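Local coordinates for protein fimbrin (Schizosaccharomyces pombe, PDB 1RT8) that binds actin filaments and crosslinks them through two tandem actin-binding regions, with roles in cell polarity, cytokinesis, mating and spore formation, at residues 161-166 with 250-255; 318-323 with 360-365. All blocks are in the same frame, centred on the assembly; numbering follows the deposited sequence.

The two contacts belong to different calponin-homology (CH) domains of the all-helical actin-crosslinking core: interaction 1 to the second, in the first actin-binding region, and interaction 2 to the third, in the second region. They follow one another along the chain without interleaving. Their centres lie 36 Å apart and their nearest atoms about 14 Å apart, so neither touches the other. Both are largely buried, but they are built differently. Residues 161-166 and 250-255 meet as two crossing helices through aliphatic side chains and a glutamate, about 6 Å from whose side chain lies a sulfate, probably from the crystallisation liquor. Residues 318-323 and 360-365 join a helix to the end of another through aromatic rings, an amide and a water.

Interaction 1: residues 161-166 with 250-255; sequences PPEKIL and LNLAFV
Mostly aliphatic helix-helix packing joins the first turn of helix 162-176 to helix 248-261 within the second CH domain, where Glu-163 and Leu-166 meet Leu-252 and Val-255. The axes of the two short segments cross at 53° and come no closer than 10.8 Å, a separation filled by side chains. Leu-252 reaches across with CG anti to its backbone N (chi1 176°), and its two methyls divide the work. Leu-252 CD1 sits 3.7 Å from Glu-163 CG and also meets Leu-166 CD1 at 4.1 Å, while Leu-252 CD2 lies against the carboxylate end, 3.7 Å from Glu-163 OE2. One turn on, Leu-166 and Val-255 slide past each other in opposite senses, with Val-255 CG1 4.1 Å from Leu-166 CB. Glu-163 adds its CG methylene to this apolar layer; its chain bends at chi2 (93°), and OE1 forms a salt bridge with Arg-129, giving the carboxylate a charged mate beside the leucine. Arg-129 belongs to helix 117-131 of the first CH domain, which also supplies Trp-125 against Leu-252, so the contact lies beside the junction between the two domains. Leu-166 continues along helix 248-261 to Ala-256 and Phe-259, and Leu-250 of that helix packs on helix 11-25.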
ATOM      1  N   PRO A 161       2.992  -9.439  -4.750  1.00 38.51           N
ATOM      2  CA  PRO A 161       3.358  -9.182  -3.354  1.00 37.81           C
ATOM      3  C   PRO A 161       4.743  -9.780  -3.084  1.00 38.05           C
ATOM      4  O   PRO A 161       5.199 -10.647  -3.829  1.00 36.66           O
ATOM      5  CB  PRO A 161       2.244  -9.871  -2.573  1.00 38.75           C
ATOM      6  CG  PRO A 161       1.861 -11.023  -3.476  1.00 40.19           C
ATOM      7  CD  PRO A 161       1.868 -10.388  -4.848  1.00 38.70           C
ATOM      8  N   PRO A 162       5.430  -9.311  -2.024  1.00 38.05           N
ATOM      9  CA  PRO A 162       6.769  -9.782  -1.637  1.00 37.71           C
ATOM     10  C   PRO A 162       6.952 -11.304  -1.707  1.00 37.17           C
ATOM     11  O   PRO A 162       7.880 -11.800  -2.354  1.00 36.65           O
ATOM     12  CB  PRO A 162       6.918  -9.257  -0.211  1.00 38.35           C
ATOM     13  CG  PRO A 162       6.154  -7.974  -0.255  1.00 39.54           C
ATOM     14  CD  PRO A 162       4.912  -8.342  -1.038  1.00 37.14           C
ATOM     15  N   GLU A 163       6.061 -12.040  -1.045  1.00 35.93           N
ATOM     16  CA  GLU A 163       6.138 -13.500  -1.021  1.00 34.00           C
ATOM     17  C   GLU A 163       6.169 -14.159  -2.401  1.00 34.80           C
ATOM     18  O   GLU A 163       6.816 -15.194  -2.583  1.00 33.86           O
ATOM     19  CB  GLU A 163       4.971 -14.088  -0.210  1.00 35.86           C
ATOM     20  CG  GLU A 163       4.903 -13.611   1.244  1.00 32.62           C
ATOM     21  CD  GLU A 163       4.010 -12.388   1.425  1.00 33.18           C
ATOM     22  OE1 GLU A 163       3.785 -11.647   0.440  1.00 34.01           O
ATOM     23  OE2 GLU A 163       3.540 -12.158   2.558  1.00 33.10           O
ATOM     24  N   LYS A 164       5.487 -13.566  -3.378  1.00 33.92           N
ATOM     25  CA  LYS A 164       5.448 -14.171  -4.703  1.00 35.21           C
ATOM     26  C   LYS A 164       6.603 -13.804  -5.621  1.00 35.00           C
ATOM     27  O   LYS A 164       6.718 -14.325  -6.732  1.00 32.59           O
ATOM     28  CB  LYS A 164       4.102 -13.885  -5.363  1.00 36.15           C
ATOM     29  CG  LYS A 164       2.975 -14.630  -4.663  1.00 41.26           C
ATOM     30  CD  LYS A 164       1.606 -14.299  -5.230  1.00 45.75           C
ATOM     31  CE  LYS A 164       0.515 -14.964  -4.398  1.00 47.52           C
ATOM     32  NZ  LYS A 164      -0.846 -14.657  -4.911  1.00 48.68           N
ATOM     33  N   ILE A 165       7.464 -12.910  -5.155  1.00 35.82           N
ATOM     34  CA  ILE A 165       8.636 -12.533  -5.934  1.00 36.23           C
ATOM     35  C   ILE A 165       9.835 -13.271  -5.341  1.00 34.88           C
ATOM     36  O   ILE A 165      10.720 -13.734  -6.059  1.00 34.48           O
ATOM     37  CB  ILE A 165       8.895 -11.011  -5.863  1.00 38.33           C
ATOM     38  CG1 ILE A 165       7.815 -10.265  -6.647  1.00 38.54           C
ATOM     39  CG2 ILE A 165      10.279 -10.686  -6.423  1.00 37.79           C
ATOM     40  CD1 ILE A 165       7.939  -8.753  -6.573  1.00 41.81           C
ATOM     41  N   LEU A 166       9.845 -13.390  -4.018  1.00 33.10           N
ATOM     42  CA  LEU A 166      10.935 -14.053  -3.325  1.00 31.66           C
ATOM     43  C   LEU A 166      10.922 -15.582  -3.458  1.00 32.71           C
ATOM     44  O   LEU A 166      11.978 -16.203  -3.570  1.00 31.58           O
ATOM     45  CB  LEU A 166      10.934 -13.629  -1.858  1.00 31.43           C
ATOM     46  CG  LEU A 166      11.295 -12.153  -1.619  1.00 31.32           C
ATOM     47  CD1 LEU A 166      11.096 -11.779  -0.147  1.00 27.66           C
ATOM     48  CD2 LEU A 166      12.744 -11.923  -2.038  1.00 30.01           C
ATOM     49  N   LEU A 250       9.128 -13.044  10.358  1.00 29.58           N
ATOM     50  CA  LEU A 250      10.565 -12.909  10.543  1.00 31.14           C
ATOM     51  C   LEU A 250      11.344 -13.629   9.450  1.00 30.06           C
ATOM     52  O   LEU A 250      12.384 -13.144   9.016  1.00 30.41           O
ATOM     53  CB  LEU A 250      10.972 -13.424  11.926  1.00 30.73           C
ATOM     54  CG  LEU A 250      10.276 -12.690  13.078  1.00 33.73           C
ATOM     55  CD1 LEU A 250      10.652 -13.323  14.414  1.00 35.43           C
ATOM     56  CD2 LEU A 250      10.658 -11.221  13.048  1.00 32.46           C
ATOM     57  N   ASN A 251      10.846 -14.776   8.994  1.00 28.57           N
ATOM     58  CA  ASN A 251      11.544 -15.509   7.940  1.00 30.33           C
ATOM     59  C   ASN A 251      11.400 -14.789   6.602  1.00 29.38           C
ATOM     60  O   ASN A 251      12.333 -14.763   5.804  1.00 31.62           O
ATOM     61  CB  ASN A 251      11.026 -16.953   7.843  1.00 28.53           C
ATOM     62  CG  ASN A 251      11.748 -17.900   8.797  1.00 30.08           C
ATOM     63  OD1 ASN A 251      12.906 -18.265   8.569  1.00 31.13           O
ATOM     64  ND2 ASN A 251      11.071 -18.296   9.869  1.00 27.18           N
ATOM     65  N   LEU A 252      10.243 -14.190   6.356  1.00 28.90           N
ATOM     66  CA  LEU A 252      10.038 -13.459   5.113  1.00 27.82           C
ATOM     67  C   LEU A 252      10.982 -12.253   5.079  1.00 28.24           C
ATOM     68  O   LEU A 252      11.643 -11.995   4.076  1.00 28.75           O
ATOM     69  CB  LEU A 252       8.593 -12.968   5.010  1.00 30.50           C
ATOM     70  CG  LEU A 252       8.279 -12.108   3.784  1.00 31.57           C
ATOM     71  CD1 LEU A 252       8.297 -12.981   2.534  1.00 33.61           C
ATOM     72  CD2 LEU A 252       6.915 -11.449   3.942  1.00 30.73           C
ATOM     73  N   ALA A 253      11.047 -11.522   6.185  1.00 27.57           N
ATOM     74  CA  ALA A 253      11.899 -10.340   6.260  1.00 30.00           C
ATOM     75  C   ALA A 253      13.359 -10.728   6.026  1.00 29.07           C
ATOM     76  O   ALA A 253      14.081 -10.059   5.280  1.00 31.60           O
ATOM     77  CB  ALA A 253      11.727  -9.657   7.616  1.00 27.04           C
ATOM     78  N   PHE A 254      13.782 -11.811   6.669  1.00 29.90           N
ATOM     79  CA  PHE A 254      15.136 -12.332   6.525  1.00 29.09           C
ATOM     80  C   PHE A 254      15.424 -12.550   5.039  1.00 30.06           C
ATOM     81  O   PHE A 254      16.395 -12.016   4.503  1.00 28.56           O
ATOM     82  CB  PHE A 254      15.252 -13.661   7.278  1.00 33.24           C
ATOM     83  CG  PHE A 254      16.548 -14.389   7.054  1.00 33.49           C
ATOM     84  CD1 PHE A 254      17.722 -13.961   7.668  1.00 34.66           C
ATOM     85  CD2 PHE A 254      16.589 -15.523   6.248  1.00 34.15           C
ATOM     86  CE1 PHE A 254      18.924 -14.659   7.486  1.00 36.18           C
ATOM     87  CE2 PHE A 254      17.779 -16.227   6.058  1.00 36.51           C
ATOM     88  CZ  PHE A 254      18.950 -15.794   6.681  1.00 36.87           C
ATOM     89  N   VAL A 255      14.572 -13.329   4.372  1.00 28.87           N
ATOM     90  CA  VAL A 255      14.743 -13.612   2.949  1.00 28.01           C
ATOM     91  C   VAL A 255      14.730 -12.345   2.088  1.00 30.29           C
ATOM     92  O   VAL A 255      15.458 -12.246   1.102  1.00 30.10           O
ATOM     93  CB  VAL A 255      13.640 -14.564   2.421  1.00 26.43           C
ATOM     94  CG1 VAL A 255      13.785 -14.745   0.912  1.00 23.21           C
ATOM     95  CG2 VAL A 255      13.734 -15.908   3.127  1.00 23.06           C
TER

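Interaction 2: residues 318-323 with 360-365; sequences QAYDKI and KNQGFS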
ATOM      1  N   GLN A 318     -17.862  -8.474  -7.107  1.00 24.75           N
ATOM      2  CA  GLN A 318     -17.661  -8.341  -5.666  1.00 26.01           C
ATOM      3  C   GLN A 318     -17.755  -6.874  -5.261  1.00 27.78           C
ATOM      4  O   GLN A 318     -18.373  -6.546  -4.251  1.00 27.49           O
ATOM      5  CB  GLN A 318     -16.301  -8.884  -5.248  1.00 25.83           C
ATOM      6  CG  GLN A 318     -16.190 -10.395  -5.286  1.00 27.11           C
ATOM      7  CD  GLN A 318     -14.777 -10.854  -4.995  1.00 27.35           C
ATOM      8  OE1 GLN A 318     -14.219 -10.560  -3.936  1.00 29.00           O
ATOM      9  NE2 GLN A 318     -14.185 -11.572  -5.939  1.00 28.34           N
ATOM     10  N   ALA A 319     -17.144  -6.000  -6.061  1.00 26.79           N
ATOM     11  CA  ALA A 319     -17.150  -4.566  -5.800  1.00 27.12           C
ATOM     12  C   ALA A 319     -18.581  -4.052  -5.690  1.00 28.02           C
ATOM     13  O   ALA A 319     -18.907  -3.330  -4.741  1.00 27.18           O
ATOM     14  CB  ALA A 319     -16.402  -3.815  -6.915  1.00 27.05           C
ATOM     15  N   TYR A 320     -19.430  -4.426  -6.652  1.00 26.26           N
ATOM     16  CA  TYR A 320     -20.833  -4.002  -6.634  1.00 29.93           C
ATOM     17  C   TYR A 320     -21.491  -4.350  -5.308  1.00 30.70           C
ATOM     18  O   TYR A 320     -22.227  -3.547  -4.756  1.00 31.63           O
ATOM     19  CB  TYR A 320     -21.653  -4.673  -7.743  1.00 28.01           C
ATOM     20  CG  TYR A 320     -21.554  -4.021  -9.103  1.00 30.16           C
ATOM     21  CD1 TYR A 320     -20.878  -4.657 -10.149  1.00 28.79           C
ATOM     22  CD2 TYR A 320     -22.117  -2.760  -9.347  1.00 28.75           C
ATOM     23  CE1 TYR A 320     -20.760  -4.058 -11.401  1.00 28.89           C
ATOM     24  CE2 TYR A 320     -21.999  -2.151 -10.611  1.00 29.26           C
ATOM     25  CZ  TYR A 320     -21.318  -2.814 -11.626  1.00 26.31           C
ATOM     26  OH  TYR A 320     -21.176  -2.249 -12.863  1.00 23.35           O
ATOM     27  N   ASP A 321     -21.232  -5.561  -4.821  1.00 34.28           N
ATOM     28  CA  ASP A 321     -21.808  -6.044  -3.567  1.00 36.03           C
ATOM     29  C   ASP A 321     -21.231  -5.343  -2.345  1.00 37.74           C
ATOM     30  O   ASP A 321     -21.944  -5.123  -1.360  1.00 39.08           O
ATOM     31  CB  ASP A 321     -21.595  -7.551  -3.445  1.00 35.86           C
ATOM     32  CG  ASP A 321     -22.897  -8.327  -3.439  1.00 35.54           C
ATOM     33  OD1 ASP A 321     -23.902  -7.818  -3.975  1.00 37.64           O
ATOM     34  OD2 ASP A 321     -22.911  -9.456  -2.912  1.00 37.82           O
ATOM     35  N   LYS A 322     -19.947  -4.994  -2.406  1.00 38.45           N
ATOM     36  CA  LYS A 322     -19.285  -4.307  -1.297  1.00 39.02           C
ATOM     37  C   LYS A 322     -19.831  -2.895  -1.167  1.00 38.29           C
ATOM     38  O   LYS A 322     -19.942  -2.360  -0.067  1.00 39.41           O
ATOM     39  CB  LYS A 322     -17.776  -4.235  -1.531  1.00 39.93           C
ATOM     40  CG  LYS A 322     -17.080  -5.584  -1.588  1.00 44.35           C
ATOM     41  CD  LYS A 322     -16.965  -6.223  -0.216  1.00 46.03           C
ATOM     42  CE  LYS A 322     -16.111  -7.481  -0.288  1.00 47.76           C
ATOM     43  NZ  LYS A 322     -15.937  -8.124   1.046  1.00 49.81           N
ATOM     44  N   ILE A 323     -20.168  -2.299  -2.304  1.00 37.26           N
ATOM     45  CA  ILE A 323     -20.700  -0.944  -2.349  1.00 38.19           C
ATOM     46  C   ILE A 323     -22.200  -0.934  -2.050  1.00 40.12           C
ATOM     47  O   ILE A 323     -22.709  -0.000  -1.432  1.00 41.52           O
ATOM     48  CB  ILE A 323     -20.454  -0.307  -3.742  1.00 36.30           C
ATOM     49  CG1 ILE A 323     -18.949  -0.183  -3.995  1.00 35.12           C
ATOM     50  CG2 ILE A 323     -21.111   1.061  -3.824  1.00 34.09           C
ATOM     51  CD1 ILE A 323     -18.601   0.286  -5.384  1.00 35.12           C
ATOM     52  N   LYS A 360     -25.455  -0.401 -15.537  1.00 29.52           N
ATOM     53  CA  LYS A 360     -26.471   0.352 -16.248  1.00 30.91           C
ATOM     54  C   LYS A 360     -27.665   0.576 -15.321  1.00 30.50           C
ATOM     55  O   LYS A 360     -28.217   1.671 -15.273  1.00 30.72           O
ATOM     56  CB  LYS A 360     -26.889  -0.396 -17.521  1.00 31.58           C
ATOM     57  CG  LYS A 360     -25.780  -0.449 -18.567  1.00 29.77           C
ATOM     58  CD  LYS A 360     -26.231  -1.105 -19.859  1.00 31.76           C
ATOM     59  CE  LYS A 360     -25.180  -0.947 -20.964  1.00 29.51           C
ATOM     60  NZ  LYS A 360     -25.622  -1.573 -22.252  1.00 30.57           N
ATOM     61  N   ASN A 361     -28.050  -0.454 -14.573  1.00 30.86           N
ATOM     62  CA  ASN A 361     -29.172  -0.328 -13.644  1.00 33.45           C
ATOM     63  C   ASN A 361     -28.915   0.766 -12.619  1.00 35.37           C
ATOM     64  O   ASN A 361     -29.835   1.490 -12.226  1.00 34.28           O
ATOM     65  CB  ASN A 361     -29.424  -1.637 -12.895  1.00 35.66           C
ATOM     66  CG  ASN A 361     -30.002  -2.712 -13.782  1.00 36.80           C
ATOM     67  OD1 ASN A 361     -30.701  -2.416 -14.745  1.00 39.60           O
ATOM     68  ND2 ASN A 361     -29.723  -3.971 -13.454  1.00 38.78           N
ATOM     69  N   GLN A 362     -27.660   0.881 -12.189  1.00 34.34           N
ATOM     70  CA  GLN A 362     -27.286   1.872 -11.196  1.00 34.07           C
ATOM     71  C   GLN A 362     -27.077   3.279 -11.746  1.00 33.39           C
ATOM     72  O   GLN A 362     -26.691   4.190 -11.010  1.00 34.21           O
ATOM     73  CB  GLN A 362     -26.042   1.408 -10.454  1.00 34.35           C
ATOM     74  CG  GLN A 362     -26.329   0.304  -9.465  1.00 35.44           C
ATOM     75  CD  GLN A 362     -25.103  -0.102  -8.685  1.00 36.10           C
ATOM     76  OE1 GLN A 362     -24.177   0.692  -8.509  1.00 35.67           O
ATOM     77  NE2 GLN A 362     -25.095  -1.339  -8.191  1.00 36.33           N
ATOM     78  N   GLY A 363     -27.336   3.458 -13.036  1.00 32.19           N
ATOM     79  CA  GLY A 363     -27.185   4.772 -13.632  1.00 31.96           C
ATOM     80  C   GLY A 363     -25.852   5.065 -14.302  1.00 30.86           C
ATOM     81  O   GLY A 363     -25.657   6.165 -14.815  1.00 28.98           O
ATOM     82  N   PHE A 364     -24.934   4.102 -14.299  1.00 29.89           N
ATOM     83  CA  PHE A 364     -23.633   4.304 -14.937  1.00 29.77           C
ATOM     84  C   PHE A 364     -23.837   4.661 -16.409  1.00 30.95           C
ATOM     85  O   PHE A 364     -24.866   4.339 -17.012  1.00 30.43           O
ATOM     86  CB  PHE A 364     -22.786   3.020 -14.898  1.00 28.50           C
ATOM     87  CG  PHE A 364     -22.347   2.585 -13.520  1.00 25.06           C
ATOM     88  CD1 PHE A 364     -22.815   3.219 -12.372  1.00 25.07           C
ATOM     89  CD2 PHE A 364     -21.468   1.504 -13.381  1.00 22.93           C
ATOM     90  CE1 PHE A 364     -22.421   2.776 -11.101  1.00 23.22           C
ATOM     91  CE2 PHE A 364     -21.066   1.055 -12.124  1.00 23.02           C
ATOM     92  CZ  PHE A 364     -21.543   1.692 -10.977  1.00 23.47           C
ATOM     93  N   SER A 365     -22.852   5.331 -16.989  1.00 30.99           N
ATOM     94  CA  SER A 365     -22.909   5.656 -18.402  1.00 33.05           C
ATOM     95  C   SER A 365     -21.971   4.629 -19.046  1.00 32.94           C
ATOM     96  O   SER A 365     -20.750   4.779 -18.997  1.00 33.43           O
ATOM     97  CB  SER A 365     -22.407   7.079 -18.643  1.00 32.84           C
ATOM     98  OG  SER A 365     -22.385   7.378 -20.024  1.00 36.43           O
TER
HETATM   99  O   HOH W   1     -23.250  -1.388  -6.206  1.00 35.60           O
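Tyr-320 of helix 314-323 reaches over to Gln-362 and Phe-364 in the third CH domain, which flank Gly-363, where helix 345-361 ends in a Schellman motif. The tyrosine and phenylalanine come from opposite directions. Their planes are near parallel, at 22°, but are slid so far apart that the rings barely overlap, with centroids 5.9 Å apart. Phe-364 CE2 does most of the touching, at 3.4 Å from Tyr-320 OH and 3.7 Å from Tyr-320 CE2. Gln-362 comes to the CD2 side of the tyrosine, its NE2 3.5 Å from Tyr-320 CD2 and its amide plane almost perpendicular to the ring, at 89°. The glutamine chain is extended beyond CG (chi2 -177°), which carries the amide from the turn as far as the tyrosine. With an alanine at Tyr-320, Phe-364 CE2 would probably lose both the ring carbon and the hydroxyl it rests on, and the Gln-362 amide the ring beside it. Farther out, Met-389 and Met-392 of helix 379-397 pack on Tyr-320 and Phe-364 respectively, and Tyr-320 OH makes a weak hydrogen bond to Ala-355 O. Gly-363 has a positive phi that would crowd a CB against the carbonyl O of Gln-362, so glycine suits the position. A water at the edge of the Tyr-320 ring, in its plane, ties the segments together: the water O lies 2.7 Å from Gln-362 NE2, from which it accepts, and 2.8 Å from Tyr-320 O, to which it donates.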